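Local atomic coordinates of p1 (Rice yellow mottle virus, PDB entry 6TY0), a protein that suppresses RNA silencing and aids virus spread as a multitask viral zinc-finger protein, seen here as its N-terminal part with a four-cysteine zinc site. Residues Leu4-Arg9 against Arg42-Arg47; Ala48-Glu53 against Lys78-Ile83; Val58-Ala63 against Pro84-Asp89. All coordinates share one frame; numbering follows the deposited sequence.

Contact 1: residues Leu4-Arg9 against Arg42-Arg47; sequences LEVLIR and RDPSLR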
loop_
_atom_site.group_PDB
_atom_site.type_symbol
_atom_site.label_atom_id
_atom_site.label_comp_id
_atom_site.label_asym_id
_atom_site.label_seq_id
_atom_site.Cartn_x
_atom_site.Cartn_y
_atom_site.Cartn_z
ATOM N N LEU A 4 -4.166 5.317 5.969
ATOM C CA LEU A 4 -5.285 4.858 6.818
ATOM C C LEU A 4 -4.710 4.339 8.142
ATOM O O LEU A 4 -3.981 3.359 8.155
ATOM C CB LEU A 4 -6.044 3.737 6.139
ATOM C CG LEU A 4 -7.253 3.279 6.946
ATOM C CD1 LEU A 4 -8.476 4.052 6.509
ATOM C CD2 LEU A 4 -7.469 1.798 6.760
ATOM N N GLU A 5 -5.029 5.028 9.231
ATOM C CA GLU A 5 -4.619 4.663 10.557
ATOM C C GLU A 5 -5.555 3.627 11.176
ATOM O O GLU A 5 -6.778 3.726 11.046
ATOM C CB GLU A 5 -4.620 5.901 11.470
ATOM C CG GLU A 5 -3.728 7.033 10.983
ATOM C CD GLU A 5 -3.242 7.965 12.098
ATOM O OE1 GLU A 5 -3.789 7.931 13.227
ATOM O OE2 GLU A 5 -2.296 8.746 11.831
ATOM N N VAL A 6 -4.966 2.667 11.866
ATOM C CA VAL A 6 -5.699 1.616 12.549
ATOM C C VAL A 6 -5.289 1.586 14.019
ATOM O O VAL A 6 -4.112 1.445 14.329
ATOM C CB VAL A 6 -5.374 0.246 11.967
ATOM C CG1 VAL A 6 -6.177 -0.832 12.673
ATOM C CG2 VAL A 6 -5.647 0.240 10.465
ATOM N N LEU A 7 -6.259 1.793 14.904
ATOM C CA LEU A 7 -6.026 1.790 16.360
ATOM C C LEU A 7 -6.416 0.430 16.872
ATOM O O LEU A 7 -7.511 -0.064 16.567
ATOM C CB LEU A 7 -6.874 2.845 17.042
ATOM C CG LEU A 7 -6.791 2.916 18.572
ATOM C CD1 LEU A 7 -5.421 3.358 19.059
ATOM C CD2 LEU A 7 -7.850 3.905 19.040
ATOM N N ILE A 8 -5.512 -0.218 17.574
ATOM C CA ILE A 8 -5.810 -1.534 18.140
ATOM C C ILE A 8 -5.713 -1.487 19.670
ATOM O O ILE A 8 -4.687 -1.074 20.209
ATOM C CB ILE A 8 -4.852 -2.564 17.572
ATOM C CG1 ILE A 8 -5.100 -2.689 16.058
ATOM C CG2 ILE A 8 -5.038 -3.911 18.243
ATOM C CD1 ILE A 8 -3.913 -3.251 15.366
ATOM N N ARG A 9 -6.775 -1.882 20.344
ATOM C CA ARG A 9 -6.779 -1.972 21.830
ATOM C C ARG A 9 -7.155 -3.401 22.285
ATOM O O ARG A 9 -7.771 -4.134 21.516
ATOM C CB ARG A 9 -7.767 -0.974 22.402
ATOM C CG ARG A 9 -7.498 0.482 22.060
ATOM C CD ARG A 9 -8.184 1.386 23.065
ATOM N NE ARG A 9 -9.070 2.380 22.465
ATOM C CZ ARG A 9 -10.279 2.123 21.949
ATOM N NH1 ARG A 9 -10.752 0.882 21.906
ATOM N NH2 ARG A 9 -11.015 3.114 21.447
ATOM N N ARG A 42 -12.926 4.875 6.486
ATOM C CA ARG A 42 -12.514 5.683 7.625
ATOM C C ARG A 42 -11.600 4.869 8.500
ATOM O O ARG A 42 -11.739 3.645 8.575
ATOM C CB ARG A 42 -13.738 6.117 8.454
ATOM C CG ARG A 42 -14.706 6.989 7.673
ATOM C CD ARG A 42 -16.072 7.121 8.322
ATOM N NE ARG A 42 -16.797 8.173 7.624
ATOM C CZ ARG A 42 -16.567 9.487 7.756
ATOM N NH1 ARG A 42 -15.641 9.955 8.600
ATOM N NH2 ARG A 42 -17.280 10.351 7.037
ATOM N N ASP A 43 -10.721 5.573 9.198
ATOM C CA ASP A 43 -9.749 4.949 10.117
ATOM C C ASP A 43 -10.476 4.047 11.110
ATOM O O ASP A 43 -11.312 4.521 11.841
ATOM C CB ASP A 43 -8.968 6.020 10.878
ATOM C CG ASP A 43 -8.080 6.839 9.980
ATOM O OD1 ASP A 43 -7.661 6.336 8.924
ATOM O OD2 ASP A 43 -7.780 7.985 10.332
ATOM N N PRO A 44 -10.203 2.734 11.088
ATOM C CA PRO A 44 -10.869 1.848 12.024
ATOM C C PRO A 44 -10.224 1.774 13.398
ATOM O O PRO A 44 -9.010 2.023 13.559
ATOM C CB PRO A 44 -10.719 0.481 11.391
ATOM C CG PRO A 44 -9.497 0.578 10.584
ATOM C CD PRO A 44 -9.432 1.990 10.094
ATOM N N SER A 45 -11.048 1.338 14.340
ATOM C CA SER A 45 -10.690 1.129 15.720
ATOM C C SER A 45 -11.107 -0.298 16.095
ATOM O O SER A 45 -12.272 -0.659 15.945
ATOM C CB SER A 45 -11.417 2.159 16.558
ATOM O OG SER A 45 -11.028 2.051 17.907
ATOM N N LEU A 46 -10.148 -1.124 16.504
ATOM C CA LEU A 46 -10.334 -2.568 16.631
ATOM C C LEU A 46 -9.929 -3.062 18.013
ATOM O O LEU A 46 -9.123 -2.412 18.707
ATOM C CB LEU A 46 -9.451 -3.310 15.655
ATOM C CG LEU A 46 -9.493 -2.937 14.157
ATOM C CD1 LEU A 46 -8.386 -3.679 13.468
ATOM C CD2 LEU A 46 -10.850 -3.253 13.506
ATOM N N ARG A 47 -10.451 -4.239 18.377
ATOM C CA ARG A 47 -10.114 -4.909 19.611
ATOM C C ARG A 47 -9.483 -6.198 19.224
ATOM O O ARG A 47 -10.035 -6.944 18.412
ATOM C CB ARG A 47 -11.368 -5.216 20.441
ATOM C CG ARG A 47 -12.017 -4.005 21.042
ATOM C CD ARG A 47 -11.400 -3.681 22.384
ATOM N NE ARG A 47 -11.851 -2.373 22.827
ATOM C CZ ARG A 47 -11.328 -1.684 23.837
ATOM N NH1 ARG A 47 -10.320 -2.172 24.558
ATOM N NH2 ARG A 47 -11.825 -0.493 24.131
#
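Leu4 and Asp43 run alongside each other, pointing opposite ways, just before the parallel pairing begins at Leu7 and Ser45. Methyl CD1 of Leu4 lies 3.4 Å from Asp43 OD1, an oxygen that also accepts a bond from Glu5 N (3.0 Å). That N-H comes in from above the carboxylate plane, 67° out of it, in a bent bond. The ring of Pro44 then lies across the apolar row of the first strand. Its CD meets Leu4 CD2 at 3.9 Å, the two side chains crossing at about a right angle, while its CG touches Val6 CG2 at the same separation. The other branch of Val6, CG1, sits with chi1 at -179°, anti to the backbone N, and thereby reaches Leu46 CD1 (3.7 Å). Leu46 lies on the same side of the sheet as Val6 and Ile8, a side that packs on Val86, Phe88 and Ile83 of the chain. Leu7, Ser45, Arg9 and Arg47 stand on the other side. There Arg9 CB lies over one face of the Arg47 guanidinium, toward its rim, with Arg47 NH1 3.5 Å from Arg9 CB; Arg47 NH1 is hydrogen-bonded to Pro10 O, and the very short approach of the two guanidinium groups is doubtful. Backbone bonds run alternately: Leu7 N to Pro44 O, Leu46 N to Leu7 O (2.8 Å), and Arg9 N to Leu46 O (2.9 Å), the last nearly straight at 172°. Together they form the parallel pair in the middle of a mixed four-stranded sheet; the connection between the two parallel strands holds helix 15-21 and then antiparallel strand 26-32, which returns to the sheet on the far side of 2-10.

Contact 2: residues Ala48-Glu53 against Lys78-Ile83; sequences ADFNPE and KYFTNI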
loop_
_atom_site.group_PDB
_atom_site.type_symbol
_atom_site.label_atom_id
_atom_site.label_comp_id
_atom_site.label_asym_id
_atom_site.label_seq_id
_atom_site.Cartn_x
_atom_site.Cartn_y
_atom_site.Cartn_z
ATOM N N ALA A 48 -8.323 -6.477 19.797
ATOM C CA ALA A 48 -7.647 -7.728 19.574
ATOM C C ALA A 48 -7.012 -8.217 20.862
ATOM O O ALA A 48 -6.978 -7.494 21.870
ATOM C CB ALA A 48 -6.573 -7.548 18.515
ATOM N N ASP A 49 -6.442 -9.414 20.798
ATOM C CA ASP A 49 -5.895 -10.074 21.984
ATOM C C ASP A 49 -4.451 -9.690 22.248
ATOM O O ASP A 49 -3.563 -10.095 21.498
ATOM C CB ASP A 49 -5.926 -11.590 21.824
ATOM C CG ASP A 49 -7.341 -12.165 21.931
ATOM O OD1 ASP A 49 -8.193 -11.637 22.700
ATOM O OD2 ASP A 49 -7.572 -13.147 21.203
ATOM N N PHE A 50 -4.228 -8.967 23.343
ATOM C CA PHE A 50 -2.873 -8.649 23.747
ATOM C C PHE A 50 -2.144 -9.949 24.052
ATOM O O PHE A 50 -2.678 -10.845 24.669
ATOM C CB PHE A 50 -2.839 -7.710 24.940
ATOM C CG PHE A 50 -1.447 -7.493 25.471
ATOM C CD1 PHE A 50 -0.583 -6.597 24.844
ATOM C CD2 PHE A 50 -0.987 -8.195 26.584
ATOM C CE1 PHE A 50 0.708 -6.413 25.285
ATOM C CE2 PHE A 50 0.310 -7.994 27.044
ATOM C CZ PHE A 50 1.154 -7.103 26.395
ATOM N N ASN A 51 -0.925 -10.063 23.589
ATOM C CA ASN A 51 -0.120 -11.197 23.910
ATOM C C ASN A 51 1.340 -10.796 23.899
ATOM O O ASN A 51 1.820 -10.300 22.884
ATOM C CB ASN A 51 -0.333 -12.283 22.886
ATOM C CG ASN A 51 0.429 -13.539 23.235
ATOM O OD1 ASN A 51 1.633 -13.519 23.472
ATOM N ND2 ASN A 51 -0.273 -14.641 23.267
ATOM N N PRO A 52 2.066 -11.028 25.012
ATOM C CA PRO A 52 3.400 -10.420 25.146
ATOM C C PRO A 52 4.484 -11.007 24.303
ATOM O O PRO A 52 5.531 -10.409 24.212
ATOM C CB PRO A 52 3.747 -10.605 26.630
ATOM C CG PRO A 52 2.809 -11.652 27.123
ATOM C CD PRO A 52 1.552 -11.507 26.306
ATOM N N GLU A 53 4.251 -12.164 23.708
ATOM C CA GLU A 53 5.253 -12.867 22.903
ATOM C C GLU A 53 4.928 -13.023 21.419
ATOM O O GLU A 53 5.713 -13.643 20.712
ATOM C CB GLU A 53 5.414 -14.317 23.379
ATOM C CG GLU A 53 5.726 -14.493 24.832
ATOM C CD GLU A 53 6.801 -13.564 25.320
ATOM O OE1 GLU A 53 7.837 -13.338 24.621
ATOM O OE2 GLU A 53 6.568 -13.061 26.425
ATOM N N LYS A 78 3.085 -5.662 16.741
ATOM C CA LYS A 78 3.692 -6.326 17.880
ATOM C C LYS A 78 2.724 -6.442 19.014
ATOM O O LYS A 78 2.032 -5.493 19.339
ATOM C CB LYS A 78 4.890 -5.507 18.354
ATOM C CG LYS A 78 6.056 -5.598 17.418
ATOM C CD LYS A 78 7.230 -4.830 17.976
ATOM C CE LYS A 78 8.446 -5.113 17.120
ATOM N NZ LYS A 78 9.553 -4.193 17.479
ATOM N N TYR A 79 2.716 -7.614 19.635
ATOM C CA TYR A 79 1.957 -7.922 20.863
ATOM C C TYR A 79 0.461 -7.967 20.785
ATOM O O TYR A 79 -0.223 -7.877 21.821
ATOM C CB TYR A 79 2.354 -6.984 22.025
ATOM C CG TYR A 79 3.815 -6.598 22.017
ATOM C CD1 TYR A 79 4.841 -7.547 22.052
ATOM C CD2 TYR A 79 4.162 -5.255 21.913
ATOM C CE1 TYR A 79 6.192 -7.140 22.019
ATOM C CE2 TYR A 79 5.467 -4.848 21.894
ATOM C CZ TYR A 79 6.473 -5.778 21.938
ATOM O OH TYR A 79 7.740 -5.240 21.874
ATOM N N PHE A 80 -0.076 -7.993 19.575
ATOM C CA PHE A 80 -1.505 -8.164 19.416
ATOM C C PHE A 80 -1.696 -9.288 18.396
ATOM O O PHE A 80 -0.925 -9.432 17.418
ATOM C CB PHE A 80 -2.213 -6.899 18.978
ATOM C CG PHE A 80 -2.458 -5.945 20.077
ATOM C CD1 PHE A 80 -3.483 -6.139 20.948
ATOM C CD2 PHE A 80 -1.639 -4.856 20.248
ATOM C CE1 PHE A 80 -3.731 -5.250 21.972
ATOM C CE2 PHE A 80 -1.860 -3.959 21.278
ATOM C CZ PHE A 80 -2.910 -4.150 22.137
ATOM N N THR A 81 -2.717 -10.082 18.651
ATOM C CA THR A 81 -2.936 -11.260 17.860
ATOM C C THR A 81 -4.453 -11.457 17.627
ATOM O O THR A 81 -5.288 -10.804 18.278
ATOM C CB THR A 81 -2.176 -12.428 18.544
ATOM O OG1 THR A 81 -1.813 -13.385 17.555
ATOM C CG2 THR A 81 -2.991 -13.073 19.672
ATOM N N ASN A 82 -4.831 -12.332 16.683
ATOM C CA ASN A 82 -6.267 -12.472 16.310
ATOM C C ASN A 82 -6.903 -11.142 15.980
ATOM O O ASN A 82 -7.998 -10.821 16.451
ATOM C CB ASN A 82 -7.092 -13.102 17.419
ATOM C CG ASN A 82 -6.539 -14.433 17.852
ATOM O OD1 ASN A 82 -6.093 -15.234 17.022
ATOM N ND2 ASN A 82 -6.515 -14.667 19.172
ATOM N N ILE A 83 -6.198 -10.343 15.186
ATOM C CA ILE A 83 -6.676 -9.016 14.898
ATOM C C ILE A 83 -7.829 -9.154 13.866
ATOM O O ILE A 83 -7.647 -9.764 12.824
ATOM C CB ILE A 83 -5.535 -8.136 14.352
ATOM C CG1 ILE A 83 -4.347 -8.091 15.365
ATOM C CG2 ILE A 83 -6.057 -6.720 14.108
ATOM C CD1 ILE A 83 -3.086 -7.405 14.836
#
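Phe50 turns the edge of its ring toward a face of Phe80 in a T-shaped stack, centroids 5.9 Å apart and planes at 77°. Phe50 CD1 lies over that face, whereas Ala48 O sits at the edge of the Phe80 ring. Phe50 also runs alongside Tyr79, its ring carried there by a chi1 of 173° that turns CG from the backbone N, and CE1 of Phe50 packs on Tyr79 CB at 3.7 Å. Round the Tyr79 ring, the carbonyl oxygen of Asn51 lies at the edge and Lys78 CB over one face. A carboxylate and an amide meet on the opposite side of the sheet: Asn82 ND2 donates to Asp49 OD2 (2.7 Å), which lies in the Asn82 amide plane and accepts on its anti lone pair, although the two planes stand almost perpendicular. Asp49 OD1 is held separately by Thr11 OG1, so both oxygens are gripped. Thr81 CG2 fills in beside Asp49 CB at 3.9 Å. In the backbone, Asp49 and Thr81 form an antiparallel hydrogen-bonded pair, Asp49 N to Thr81 O at 3.1 Å and Thr81 N to Asp49 O at 3.0 Å. Asn51 N adds a bond to Tyr79 O from above the carbonyl plane. Beyond it, Asn51 OD1 accepts from Glu53 N in an Asx turn. The short strand 80-81 pairs with the C-terminal end of strand 45-51, as an outer strand of the sheet within this chain, with Phe50 reaching Ala18 and Val21 of helix 15-21, Tyr23 stacked edge-to-face on Tyr79, and Ile8 of strand 2-10 against Ala48 and Phe80.

Contact 3: residues Val58-Ala63 against Pro84-Asp89; sequences VSVSFA and PPVHFD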
loop_
_atom_site.group_PDB
_atom_site.type_symbol
_atom_site.label_atom_id
_atom_site.label_comp_id
_atom_site.label_asym_id
_atom_site.label_seq_id
_atom_site.Cartn_x
_atom_site.Cartn_y
_atom_site.Cartn_z
ATOM N N VAL A 58 -2.398 -7.370 10.783
ATOM C CA VAL A 58 -3.653 -6.709 10.518
ATOM C C VAL A 58 -3.759 -6.694 8.984
ATOM O O VAL A 58 -2.787 -6.399 8.293
ATOM C CB VAL A 58 -3.755 -5.297 11.128
ATOM C CG1 VAL A 58 -2.726 -4.331 10.577
ATOM C CG2 VAL A 58 -5.158 -4.751 10.921
ATOM N N SER A 59 -4.887 -7.120 8.465
ATOM C CA SER A 59 -5.089 -7.074 7.008
ATOM C C SER A 59 -6.208 -6.122 6.678
ATOM O O SER A 59 -7.218 -6.019 7.410
ATOM C CB SER A 59 -5.409 -8.468 6.475
ATOM O OG SER A 59 -6.725 -8.833 6.846
ATOM N N VAL A 60 -6.037 -5.394 5.594
ATOM C CA VAL A 60 -7.044 -4.442 5.205
ATOM C C VAL A 60 -7.306 -4.676 3.736
ATOM O O VAL A 60 -6.397 -4.568 2.920
ATOM C CB VAL A 60 -6.607 -3.000 5.484
ATOM C CG1 VAL A 60 -7.727 -2.005 5.197
ATOM C CG2 VAL A 60 -6.137 -2.838 6.932
ATOM N N SER A 61 -8.559 -5.004 3.431
ATOM C CA SER A 61 -9.026 -5.276 2.098
ATOM C C SER A 61 -9.980 -4.200 1.652
ATOM O O SER A 61 -10.872 -3.793 2.388
ATOM C CB SER A 61 -9.808 -6.607 2.067
ATOM O OG SER A 61 -8.980 -7.622 2.617
ATOM N N PHE A 62 -9.850 -3.817 0.398
ATOM C CA PHE A 62 -10.798 -2.895 -0.243
ATOM C C PHE A 62 -11.389 -3.596 -1.455
ATOM O O PHE A 62 -10.678 -4.238 -2.224
ATOM C CB PHE A 62 -10.101 -1.624 -0.719
ATOM C CG PHE A 62 -9.387 -0.871 0.352
ATOM C CD1 PHE A 62 -8.191 -1.334 0.872
ATOM C CD2 PHE A 62 -9.888 0.314 0.817
ATOM C CE1 PHE A 62 -7.507 -0.625 1.839
ATOM C CE2 PHE A 62 -9.222 1.047 1.785
ATOM C CZ PHE A 62 -8.019 0.587 2.296
ATOM N N ALA A 63 -12.693 -3.498 -1.622
ATOM C CA ALA A 63 -13.318 -4.013 -2.858
ATOM C C ALA A 63 -14.507 -3.137 -3.233
ATOM O O ALA A 63 -15.301 -2.814 -2.347
ATOM C CB ALA A 63 -13.790 -5.424 -2.621
ATOM N N PRO A 84 -9.000 -8.591 14.153
ATOM C CA PRO A 84 -10.073 -8.770 13.166
ATOM C C PRO A 84 -9.655 -8.218 11.762
ATOM O O PRO A 84 -9.068 -7.141 11.676
ATOM C CB PRO A 84 -11.249 -7.973 13.735
ATOM C CG PRO A 84 -10.930 -7.756 15.199
ATOM C CD PRO A 84 -9.425 -7.759 15.299
ATOM N N PRO A 85 -9.927 -8.982 10.692
ATOM C CA PRO A 85 -9.758 -8.511 9.305
ATOM C C PRO A 85 -10.581 -7.261 9.078
ATOM O O PRO A 85 -11.672 -7.159 9.582
ATOM C CB PRO A 85 -10.345 -9.650 8.466
ATOM C CG PRO A 85 -10.495 -10.816 9.394
ATOM C CD PRO A 85 -10.689 -10.248 10.759
ATOM N N VAL A 86 -10.043 -6.262 8.391
ATOM C CA VAL A 86 -10.793 -5.039 8.081
ATOM C C VAL A 86 -11.191 -5.116 6.620
ATOM O O VAL A 86 -10.358 -5.413 5.760
ATOM C CB VAL A 86 -9.941 -3.782 8.285
ATOM C CG1 VAL A 86 -10.751 -2.508 7.960
ATOM C CG2 VAL A 86 -9.391 -3.766 9.709
ATOM N N HIS A 87 -12.452 -4.848 6.348
ATOM C CA HIS A 87 -13.031 -4.963 5.004
ATOM C C HIS A 87 -13.728 -3.692 4.665
ATOM O O HIS A 87 -14.601 -3.272 5.384
ATOM C CB HIS A 87 -14.083 -6.066 4.969
ATOM C CG HIS A 87 -13.491 -7.419 5.048
ATOM N ND1 HIS A 87 -12.611 -7.882 4.101
ATOM C CD2 HIS A 87 -13.616 -8.400 5.964
ATOM C CE1 HIS A 87 -12.216 -9.098 4.430
ATOM N NE2 HIS A 87 -12.825 -9.441 5.548
ATOM N N PHE A 88 -13.313 -3.061 3.581
ATOM C CA PHE A 88 -14.028 -1.914 3.041
ATOM C C PHE A 88 -14.658 -2.379 1.755
ATOM O O PHE A 88 -14.001 -2.430 0.710
ATOM C CB PHE A 88 -13.061 -0.760 2.784
ATOM C CG PHE A 88 -12.565 -0.132 4.045
ATOM C CD1 PHE A 88 -13.447 0.538 4.876
ATOM C CD2 PHE A 88 -11.258 -0.253 4.425
ATOM C CE1 PHE A 88 -13.001 1.095 6.070
ATOM C CE2 PHE A 88 -10.802 0.278 5.626
ATOM C CZ PHE A 88 -11.675 0.972 6.446
ATOM N N ASP A 89 -15.931 -2.763 1.865
ATOM C CA ASP A 89 -16.781 -3.083 0.710
ATOM C C ASP A 89 -17.573 -1.833 0.387
ATOM O O ASP A 89 -18.573 -1.562 1.025
ATOM C CB ASP A 89 -17.697 -4.275 1.020
ATOM C CG ASP A 89 -16.891 -5.545 1.321
ATOM O OD1 ASP A 89 -16.042 -5.910 0.505
ATOM O OD2 ASP A 89 -17.072 -6.137 2.389
HETATM O O HOH W 1 -6.627 -8.274 10.524
HETATM O O HOH W 2 -8.814 -7.861 5.334
HETATM O O HOH W 3 -13.134 -6.053 1.314
#
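Phe62 and Phe88 provide the aromatic part of this contact. Their side chains extend together from neighbouring strands, the rings 30° from parallel and offset with little overlap, centroids 5.2 Å from each other. Phe88 CD2 sits over one face of the Phe62 ring, 3.6 Å from Phe62 CE2. Aliphatic packing continues the row: Val60 CG1 meets the edge of the Phe88 ring near its plane, at 3.9 Å from Phe88 CE2, and touches CG1 of Val86 alongside. Backbone hydrogen bonds join the two strands as a parallel pair. Val86 N donates to Ser59 O, Ser61 N to Val86 O, Phe88 N to Ser61 O (2.8 Å) and Ala63 N to Phe88 O, all close to straight. A water continues this row past Val86, accepting from Ser59 N and making a weak bond to Pro84 O. Two more waters lie on the side of the sheet where the serines stand. Ser59 OG, swung between its backbone N and carbonyl carbon (chi1 73°), and Ser61 OG, beside its own N (chi1 -54°), share one of them at 2.8 and 2.7 Å respectively; that water also donates to Val86 O. The other donates to Asp89 OD1 (3.0 Å) and only weakly to Ser61 O. Strand 54-64 lies between 86-90 and antiparallel 70-77, and ends at Cys64, a zinc ligand with Cys67, Cys92 and Cys95. The apolar face of the two paired strands turns to the four-stranded sheet: Val60 and Phe88 pack on Leu4 of strand 2-10, and the Phe62 ring meets His32 of strand 26-32 and Trp36.

Contacts 1 and 2 build one mixed sheet, using the two ends of strand 45-51, while contact 3 belongs to the three-stranded sheet beside it. The two sheets meet through apolar faces: apolar side chains of contact 1 meet those of contact 3, and Ile83 of contact 2 touches Val58. Every contact is partly buried, but contact 1 lies nearest the centre of the chain and contact 2 farthest out. Each has a buried apolar side and a mostly polar, more exposed one. The latter carries arginines beside Leu7 in contact 1, an aspartate–asparagine bond in contact 2, and serines bridged by water in contact 3, which alone leads directly toward the zinc site.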